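Local atomic coordinates of pseudopodium-enriched atypical kinase 1 (Homo sapiens, PDB entry 6BHC), a protein that is classed as a non-receptor tyrosine kinase but is a pseudokinase with an unusual catalytic cleft, its kinase fold dimerising in a novel way. Residues D56-S61 and T75-K80; K347-C352 and S424-I429. The protein carries 1 engineered substitution. All blocks are in the same frame, centred on the assembly; numbering follows the deposited sequence.

Interaction 1: D56-S61 and T75-K80; sequences DFRLTS and TASYAK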
ATOM      1  N   ASP A  56     -28.092 -32.185 -11.508  1.00 53.27           N
ATOM      2  CA  ASP A  56     -26.720 -31.709 -11.632  1.00 51.10           C
ATOM      3  C   ASP A  56     -26.241 -30.940 -10.409  1.00 57.02           C
ATOM      4  O   ASP A  56     -25.067 -30.559 -10.358  1.00 55.91           O
ATOM      5  CB  ASP A  56     -26.577 -30.827 -12.876  1.00 52.36           C
ATOM      6  CG  ASP A  56     -26.635 -31.621 -14.163  1.00 65.77           C
ATOM      7  OD1 ASP A  56     -26.286 -32.820 -14.139  1.00 61.16           O
ATOM      8  OD2 ASP A  56     -27.026 -31.045 -15.201  1.00 78.51           O
ATOM      9  N   PHE A  57     -27.108 -30.697  -9.433  1.00 62.15           N
ATOM     10  CA  PHE A  57     -26.748 -29.974  -8.216  1.00 61.00           C
ATOM     11  C   PHE A  57     -26.793 -30.958  -7.052  1.00 58.75           C
ATOM     12  O   PHE A  57     -27.866 -31.272  -6.531  1.00 63.99           O
ATOM     13  CB  PHE A  57     -27.679 -28.786  -7.989  1.00 40.93           C
ATOM     14  CG  PHE A  57     -27.478 -27.670  -8.971  1.00 47.43           C
ATOM     15  CD1 PHE A  57     -28.189 -27.637 -10.160  1.00 45.88           C
ATOM     16  CD2 PHE A  57     -26.568 -26.658  -8.711  1.00 39.22           C
ATOM     17  CE1 PHE A  57     -28.001 -26.612 -11.068  1.00 45.27           C
ATOM     18  CE2 PHE A  57     -26.376 -25.630  -9.614  1.00 38.93           C
ATOM     19  CZ  PHE A  57     -27.093 -25.607 -10.795  1.00 46.23           C
ATOM     20  N   ARG A  58     -25.623 -31.445  -6.653  1.00 51.41           N
ATOM     21  CA  ARG A  58     -25.504 -32.371  -5.533  1.00 51.27           C
ATOM     22  C   ARG A  58     -25.433 -31.559  -4.246  1.00 43.12           C
ATOM     23  O   ARG A  58     -24.447 -30.855  -4.002  1.00 42.43           O
ATOM     24  CB  ARG A  58     -24.275 -33.265  -5.689  1.00 56.90           C
ATOM     25  CG  ARG A  58     -24.347 -34.257  -6.846  1.00 48.98           C
ATOM     26  CD  ARG A  58     -23.908 -33.633  -8.164  1.00 49.18           C
ATOM     27  NE  ARG A  58     -22.577 -33.039  -8.071  1.00 58.37           N
ATOM     28  CZ  ARG A  58     -21.445 -33.705  -8.277  1.00 56.23           C
ATOM     29  NH1 ARG A  58     -21.478 -34.994  -8.587  1.00 53.39           N
ATOM     30  NH2 ARG A  58     -20.278 -33.081  -8.171  1.00 55.99           N
ATOM     31  N   LEU A  59     -26.480 -31.647  -3.430  1.00 53.05           N
ATOM     32  CA  LEU A  59     -26.507 -30.918  -2.171  1.00 51.89           C
ATOM     33  C   LEU A  59     -25.449 -31.468  -1.225  1.00 54.33           C
ATOM     34  O   LEU A  59     -25.401 -32.673  -0.959  1.00 55.48           O
ATOM     35  CB  LEU A  59     -27.892 -31.010  -1.531  1.00 48.53           C
ATOM     36  CG  LEU A  59     -29.053 -30.464  -2.363  1.00 47.77           C
ATOM     37  CD1 LEU A  59     -30.343 -30.481  -1.559  1.00 47.59           C
ATOM     38  CD2 LEU A  59     -28.744 -29.061  -2.863  1.00 46.03           C
ATOM     39  N   THR A  60     -24.596 -30.579  -0.719  1.00 53.50           N
ATOM     40  CA  THR A  60     -23.524 -30.973   0.183  1.00 54.20           C
ATOM     41  C   THR A  60     -24.009 -31.245   1.601  1.00 57.28           C
ATOM     42  O   THR A  60     -23.222 -31.719   2.427  1.00 68.99           O
ATOM     43  CB  THR A  60     -22.442 -29.892   0.210  1.00 50.85           C
ATOM     44  OG1 THR A  60     -23.004 -28.668   0.697  1.00 49.74           O
ATOM     45  CG2 THR A  60     -21.892 -29.664  -1.190  1.00 56.93           C
ATOM     46  N   SER A  61     -25.274 -30.961   1.897  1.00 54.86           N
ATOM     47  CA  SER A  61     -25.825 -31.180   3.225  1.00 53.93           C
ATOM     48  C   SER A  61     -27.340 -31.236   3.117  1.00 63.80           C
ATOM     49  O   SER A  61     -27.934 -30.687   2.185  1.00 67.41           O
ATOM     50  CB  SER A  61     -25.393 -30.079   4.203  1.00 58.81           C
ATOM     51  OG  SER A  61     -26.036 -30.228   5.457  1.00 67.09           O
ATOM     52  N   THR A  75     -26.332 -25.363   0.080  1.00 36.97           N
ATOM     53  CA  THR A  75     -25.059 -25.416  -0.622  1.00 41.63           C
ATOM     54  C   THR A  75     -25.021 -26.647  -1.518  1.00 42.84           C
ATOM     55  O   THR A  75     -25.464 -27.731  -1.128  1.00 37.41           O
ATOM     56  CB  THR A  75     -23.897 -25.450   0.370  1.00 37.27           C
ATOM     57  OG1 THR A  75     -23.989 -26.631   1.175  1.00 43.00           O
ATOM     58  CG2 THR A  75     -23.938 -24.230   1.273  1.00 33.89           C
ATOM     59  N   ALA A  76     -24.499 -26.477  -2.729  1.00 36.36           N
ATOM     60  CA  ALA A  76     -24.527 -27.545  -3.716  1.00 48.09           C
ATOM     61  C   ALA A  76     -23.241 -27.546  -4.527  1.00 48.10           C
ATOM     62  O   ALA A  76     -22.555 -26.529  -4.655  1.00 41.40           O
ATOM     63  CB  ALA A  76     -25.734 -27.416  -4.652  1.00 43.85           C
ATOM     64  N   SER A  77     -22.930 -28.716  -5.079  1.00 44.98           N
ATOM     65  CA  SER A  77     -21.812 -28.902  -5.996  1.00 41.94           C
ATOM     66  C   SER A  77     -22.383 -29.088  -7.397  1.00 49.34           C
ATOM     67  O   SER A  77     -23.011 -30.112  -7.686  1.00 55.87           O
ATOM     68  CB  SER A  77     -20.962 -30.102  -5.580  1.00 43.93           C
ATOM     69  OG  SER A  77     -20.016 -30.434  -6.582  1.00 45.68           O
ATOM     70  N   TYR A  78     -22.176 -28.093  -8.257  1.00 46.43           N
ATOM     71  CA  TYR A  78     -22.654 -28.174  -9.630  1.00 49.01           C
ATOM     72  C   TYR A  78     -21.888 -29.255 -10.384  1.00 54.63           C
ATOM     73  O   TYR A  78     -20.656 -29.302 -10.338  1.00 55.23           O
ATOM     74  CB  TYR A  78     -22.497 -26.818 -10.319  1.00 45.79           C
ATOM     75  CG  TYR A  78     -23.075 -26.748 -11.713  1.00 45.75           C
ATOM     76  CD1 TYR A  78     -24.253 -27.410 -12.035  1.00 45.73           C
ATOM     77  CD2 TYR A  78     -22.453 -25.999 -12.703  1.00 45.04           C
ATOM     78  CE1 TYR A  78     -24.786 -27.341 -13.310  1.00 45.91           C
ATOM     79  CE2 TYR A  78     -22.979 -25.922 -13.979  1.00 48.51           C
ATOM     80  CZ  TYR A  78     -24.145 -26.594 -14.277  1.00 50.42           C
ATOM     81  OH  TYR A  78     -24.671 -26.520 -15.547  1.00 62.68           O
ATOM     82  N   ALA A  79     -22.623 -30.129 -11.078  1.00 58.65           N
ATOM     83  CA  ALA A  79     -21.996 -31.286 -11.712  1.00 60.07           C
ATOM     84  C   ALA A  79     -20.999 -30.880 -12.790  1.00 62.61           C
ATOM     85  O   ALA A  79     -20.019 -31.595 -13.027  1.00 65.60           O
ATOM     86  CB  ALA A  79     -23.064 -32.206 -12.300  1.00 64.07           C
ATOM     87  N   LYS A  80     -21.225 -29.750 -13.452  1.00 64.84           N
ATOM     88  CA  LYS A  80     -20.336 -29.289 -14.508  1.00 67.90           C
ATOM     89  C   LYS A  80     -19.222 -28.385 -13.995  1.00 65.91           C
ATOM     90  O   LYS A  80     -18.388 -27.939 -14.790  1.00 62.91           O
ATOM     91  CB  LYS A  80     -21.145 -28.570 -15.594  1.00 68.93           C
ATOM     92  CG  LYS A  80     -22.258 -29.431 -16.182  1.00 67.43           C
ATOM     93  CD  LYS A  80     -22.974 -28.731 -17.325  1.00 63.38           C
ATOM     94  CE  LYS A  80     -24.091 -29.597 -17.883  1.00 59.04           C
ATOM     95  NZ  LYS A  80     -24.782 -28.944 -19.028  1.00 64.85           N
TER

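Interaction 2: K347-C352 and S424-I429; sequences KGILQC and SCIVKI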
ATOM      1  N   LYS A 347     -27.164   7.400   4.600  1.00 28.99           N
ATOM      2  CA  LYS A 347     -25.819   6.883   4.390  1.00 26.14           C
ATOM      3  C   LYS A 347     -24.775   7.810   4.999  1.00 18.57           C
ATOM      4  O   LYS A 347     -23.838   7.351   5.659  1.00 17.94           O
ATOM      5  CB  LYS A 347     -25.564   6.685   2.895  1.00 23.98           C
ATOM      6  CG  LYS A 347     -24.226   6.048   2.562  1.00 35.12           C
ATOM      7  CD  LYS A 347     -24.155   5.645   1.098  1.00 43.09           C
ATOM      8  CE  LYS A 347     -22.898   4.842   0.805  1.00 59.28           C
ATOM      9  NZ  LYS A 347     -22.868   4.371  -0.607  1.00 67.86           N
ATOM     10  N   GLY A 348     -24.929   9.119   4.799  1.00 19.54           N
ATOM     11  CA  GLY A 348     -23.982  10.061   5.366  1.00 22.76           C
ATOM     12  C   GLY A 348     -23.983  10.072   6.879  1.00 20.26           C
ATOM     13  O   GLY A 348     -22.937  10.262   7.499  1.00 30.35           O
ATOM     14  N   ILE A 349     -25.148   9.867   7.492  1.00 23.97           N
ATOM     15  CA  ILE A 349     -25.216   9.765   8.945  1.00 21.35           C
ATOM     16  C   ILE A 349     -24.474   8.523   9.421  1.00 25.40           C
ATOM     17  O   ILE A 349     -23.662   8.585  10.351  1.00 23.83           O
ATOM     18  CB  ILE A 349     -26.683   9.766   9.409  1.00 24.74           C
ATOM     19  CG1 ILE A 349     -27.330  11.124   9.119  1.00 27.21           C
ATOM     20  CG2 ILE A 349     -26.784   9.419  10.889  1.00 28.16           C
ATOM     21  CD1 ILE A 349     -28.755  11.247   9.611  1.00 27.03           C
ATOM     22  N   LEU A 350     -24.727   7.380   8.776  1.00 15.34           N
ATOM     23  CA  LEU A 350     -24.054   6.144   9.161  1.00 22.77           C
ATOM     24  C   LEU A 350     -22.547   6.251   8.974  1.00 22.52           C
ATOM     25  O   LEU A 350     -21.776   5.774   9.814  1.00 23.42           O
ATOM     26  CB  LEU A 350     -24.617   4.975   8.356  1.00 22.05           C
ATOM     27  CG  LEU A 350     -26.060   4.595   8.686  1.00 25.62           C
ATOM     28  CD1 LEU A 350     -26.633   3.673   7.626  1.00 24.17           C
ATOM     29  CD2 LEU A 350     -26.132   3.945  10.059  1.00 22.20           C
ATOM     30  N   GLN A 351     -22.108   6.875   7.879  1.00 19.93           N
ATOM     31  CA  GLN A 351     -20.680   7.109   7.688  1.00 16.54           C
ATOM     32  C   GLN A 351     -20.118   8.000   8.787  1.00 26.73           C
ATOM     33  O   GLN A 351     -18.989   7.796   9.250  1.00 18.75           O
ATOM     34  CB  GLN A 351     -20.434   7.731   6.315  1.00 21.89           C
ATOM     35  CG  GLN A 351     -20.714   6.798   5.152  1.00 21.39           C
ATOM     36  CD  GLN A 351     -20.771   7.526   3.825  1.00 24.11           C
ATOM     37  OE1 GLN A 351     -21.142   8.698   3.764  1.00 19.71           O
ATOM     38  NE2 GLN A 351     -20.404   6.832   2.753  1.00 21.37           N
ATOM     39  N   CYS A 352     -20.896   8.994   9.223  1.00 19.77           N
ATOM     40  CA  CYS A 352     -20.428   9.884  10.278  1.00 16.34           C
ATOM     41  C   CYS A 352     -20.319   9.158  11.613  1.00 23.63           C
ATOM     42  O   CYS A 352     -19.379   9.398  12.380  1.00 21.06           O
ATOM     43  CB  CYS A 352     -21.354  11.092  10.401  1.00 23.85           C
ATOM     44  SG  CYS A 352     -20.871  12.239  11.708  1.00 28.81           S
ATOM     45  N   SER A 424     -21.401  19.300   6.361  1.00 21.64           N
ATOM     46  CA  SER A 424     -22.175  20.332   7.042  1.00 35.59           C
ATOM     47  C   SER A 424     -23.649  19.955   7.121  1.00 33.30           C
ATOM     48  O   SER A 424     -24.319  20.245   8.119  1.00 39.75           O
ATOM     49  CB  SER A 424     -21.998  21.674   6.332  1.00 36.50           C
ATOM     50  OG  SER A 424     -22.761  22.688   6.959  1.00 46.90           O
ATOM     51  N   CYS A 425     -24.173  19.301   6.081  1.00 34.95           N
ATOM     52  CA  CYS A 425     -25.568  18.872   6.108  1.00 35.46           C
ATOM     53  C   CYS A 425     -25.779  17.732   7.098  1.00 33.01           C
ATOM     54  O   CYS A 425     -26.770  17.721   7.837  1.00 32.66           O
ATOM     55  CB  CYS A 425     -26.018  18.463   4.706  1.00 41.00           C
ATOM     56  SG  CYS A 425     -25.964  19.803   3.490  1.00 57.50           S
ATOM     57  N   ILE A 426     -24.856  16.766   7.133  1.00 32.65           N
ATOM     58  CA  ILE A 426     -25.004  15.633   8.041  1.00 32.79           C
ATOM     59  C   ILE A 426     -24.867  16.081   9.491  1.00 31.94           C
ATOM     60  O   ILE A 426     -25.606  15.621  10.369  1.00 30.60           O
ATOM     61  CB  ILE A 426     -23.987  14.531   7.690  1.00 29.99           C
ATOM     62  CG1 ILE A 426     -24.272  13.969   6.298  1.00 29.42           C
ATOM     63  CG2 ILE A 426     -24.021  13.415   8.724  1.00 17.21           C
ATOM     64  CD1 ILE A 426     -25.669  13.396   6.151  1.00 24.78           C
ATOM     65  N   VAL A 427     -23.922  16.984   9.766  1.00 35.47           N
ATOM     66  CA  VAL A 427     -23.724  17.464  11.132  1.00 25.84           C
ATOM     67  C   VAL A 427     -24.961  18.202  11.625  1.00 32.58           C
ATOM     68  O   VAL A 427     -25.423  17.982  12.752  1.00 45.22           O
ATOM     69  CB  VAL A 427     -22.466  18.350  11.209  1.00 30.15           C
ATOM     70  CG1 VAL A 427     -22.441  19.127  12.516  1.00 37.72           C
ATOM     71  CG2 VAL A 427     -21.210  17.504  11.071  1.00 27.38           C
ATOM     72  N   LYS A 428     -25.525  19.078  10.790  1.00 32.78           N
ATOM     73  CA  LYS A 428     -26.690  19.850  11.210  1.00 33.68           C
ATOM     74  C   LYS A 428     -27.892  18.955  11.483  1.00 34.83           C
ATOM     75  O   LYS A 428     -28.758  19.312  12.290  1.00 38.45           O
ATOM     76  CB  LYS A 428     -27.026  20.909  10.158  1.00 44.34           C
ATOM     77  CG  LYS A 428     -26.061  22.088  10.155  1.00 59.39           C
ATOM     78  CD  LYS A 428     -26.503  23.194   9.204  1.00 65.57           C
ATOM     79  CE  LYS A 428     -26.352  22.779   7.749  1.00 68.07           C
ATOM     80  NZ  LYS A 428     -26.651  23.903   6.818  1.00 70.66           N
ATOM     81  N   ILE A 429     -27.963  17.791  10.835  1.00 38.48           N
ATOM     82  CA  ILE A 429     -29.031  16.844  11.141  1.00 44.07           C
ATOM     83  C   ILE A 429     -28.787  16.184  12.493  1.00 44.71           C
ATOM     84  O   ILE A 429     -29.720  15.988  13.282  1.00 51.53           O
ATOM     85  CB  ILE A 429     -29.164  15.802  10.016  1.00 41.56           C
ATOM     86  CG1 ILE A 429     -29.606  16.473   8.715  1.00 35.11           C
ATOM     87  CG2 ILE A 429     -30.153  14.713  10.405  1.00 35.73           C
ATOM     88  CD1 ILE A 429     -29.687  15.521   7.536  1.00 31.16           C
TER

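Interaction 1: D56-S61 and T75-K80
Arg58 and Ser77 form the central hydrogen-bonded pair of an antiparallel ladder whose strands, 57-59 and 75-78, run at 142°. Arg58 N gives its hydrogen to Ser77 O (3.1 Å), and Ser77 N returns one to Arg58 O (2.8 Å). Phe57 with Tyr78 and Leu59 with Ala76 are the non-hydrogen-bonded pairs on either side. Thr60 N to Thr75 O and a more bent bond from Ala79 N to Asp56 O extend the ladder past both.

The Arg58 chain bends at chi2 (85°) and again at chi3, which turns the guanidinium back side-on: Arg58 NE reaches Ser77 O (3.0 Å) and Arg58 NH2 reaches Ser77 OG (3.1 Å). Ser77 O thus accepts two hydrogens, from opposite faces of its carbonyl plane, while Ser77 OG is also hydrogen-bonded to Pro82 O.

Apolar residues suit the other side of the sheet, where Phe57 and Tyr78 make an offset stack, centroids 4.8 Å apart and planes at 22°. Ala76, small enough to fit beside them, touches Phe57 CB and Leu59 CD2. Replacing Phe57 by an alanine would probably open a gap against Val88 and Phe49 and leave the Tyr78 ring without its stacking mate.

The pairing is consistent with the first two strands of a protein kinase N-lobe sheet, the first one interrupted and resuming at 66-67 before the turn where the glycine-rich loop usually lies.

Interaction 2: K347-C352 and S424-I429
Ile426 lies over one face of the flat peptide group that joins Gly348 to Ile349; no aromatic ring takes part. Ile426 CD1 sits 3.8 Å from the carbonyl carbon Gly348 C, and Ile426 CG2 stands over the oxygen end, 3.6 Å from Gly348 O. From the face away from Ile426, Cys352 N gives its helical hydrogen bond to the same oxygen, tilted from the peptide plane. The chi1 of Ile426, -64°, sets CG1 beside its backbone N and CG2 anti to that nitrogen, and this split lets the two branches spread over the peptide together.

Glycine suits position 348 because any CB would point toward the other helix and lie about 2.7 Å from Ile426 CD1. Around this glycine the remaining contacts are aliphatic. Ile349 brings CG1 to 4.0 Å from Ile426 CG2, while Ile349 CD1 meets Ile429 CG2 at 3.8 Å, the two side chains crossing at about a right angle. Farther along, Cys352 offers CB to Ile426 CG2 at 3.9 Å; a compact side chain is fitting here, since the residue points toward the other helix.

Helices 343-354 and 420-430 thus meet nearly perpendicularly, at -81°, with segment axes 9.5 Å apart. Leu328 and Cys331 of helix 322-332 and Leu430 extend the apolar patch. Only van der Waals and hydrophobic contacts join the two segments, so the specificity of their fit is likely to rest on shape, one branched isoleucine packed on glycine backbone with no side chain in the way, while Gly348 O keeps its bond to Cys352 N.

In the fold
The two contacts occupy opposite sides of the chain's centre, their own centres 45 Å apart and their nearest atoms about 29 Å apart, so neither touches the other. Interaction 1 belongs to the N-lobe sheet, which in active kinases covers the nucleotide site, but it lies at the ends of its strands away from the turn where the glycine-rich loop would be. Interaction 2 lies in the helical half, where it ties helix 343-354 of the helical lobe to the last modelled helix of the chain. Neither contact is touched by the second chain of the assembly. Along the chain they follow in series, interaction 1 closing before interaction 2 opens.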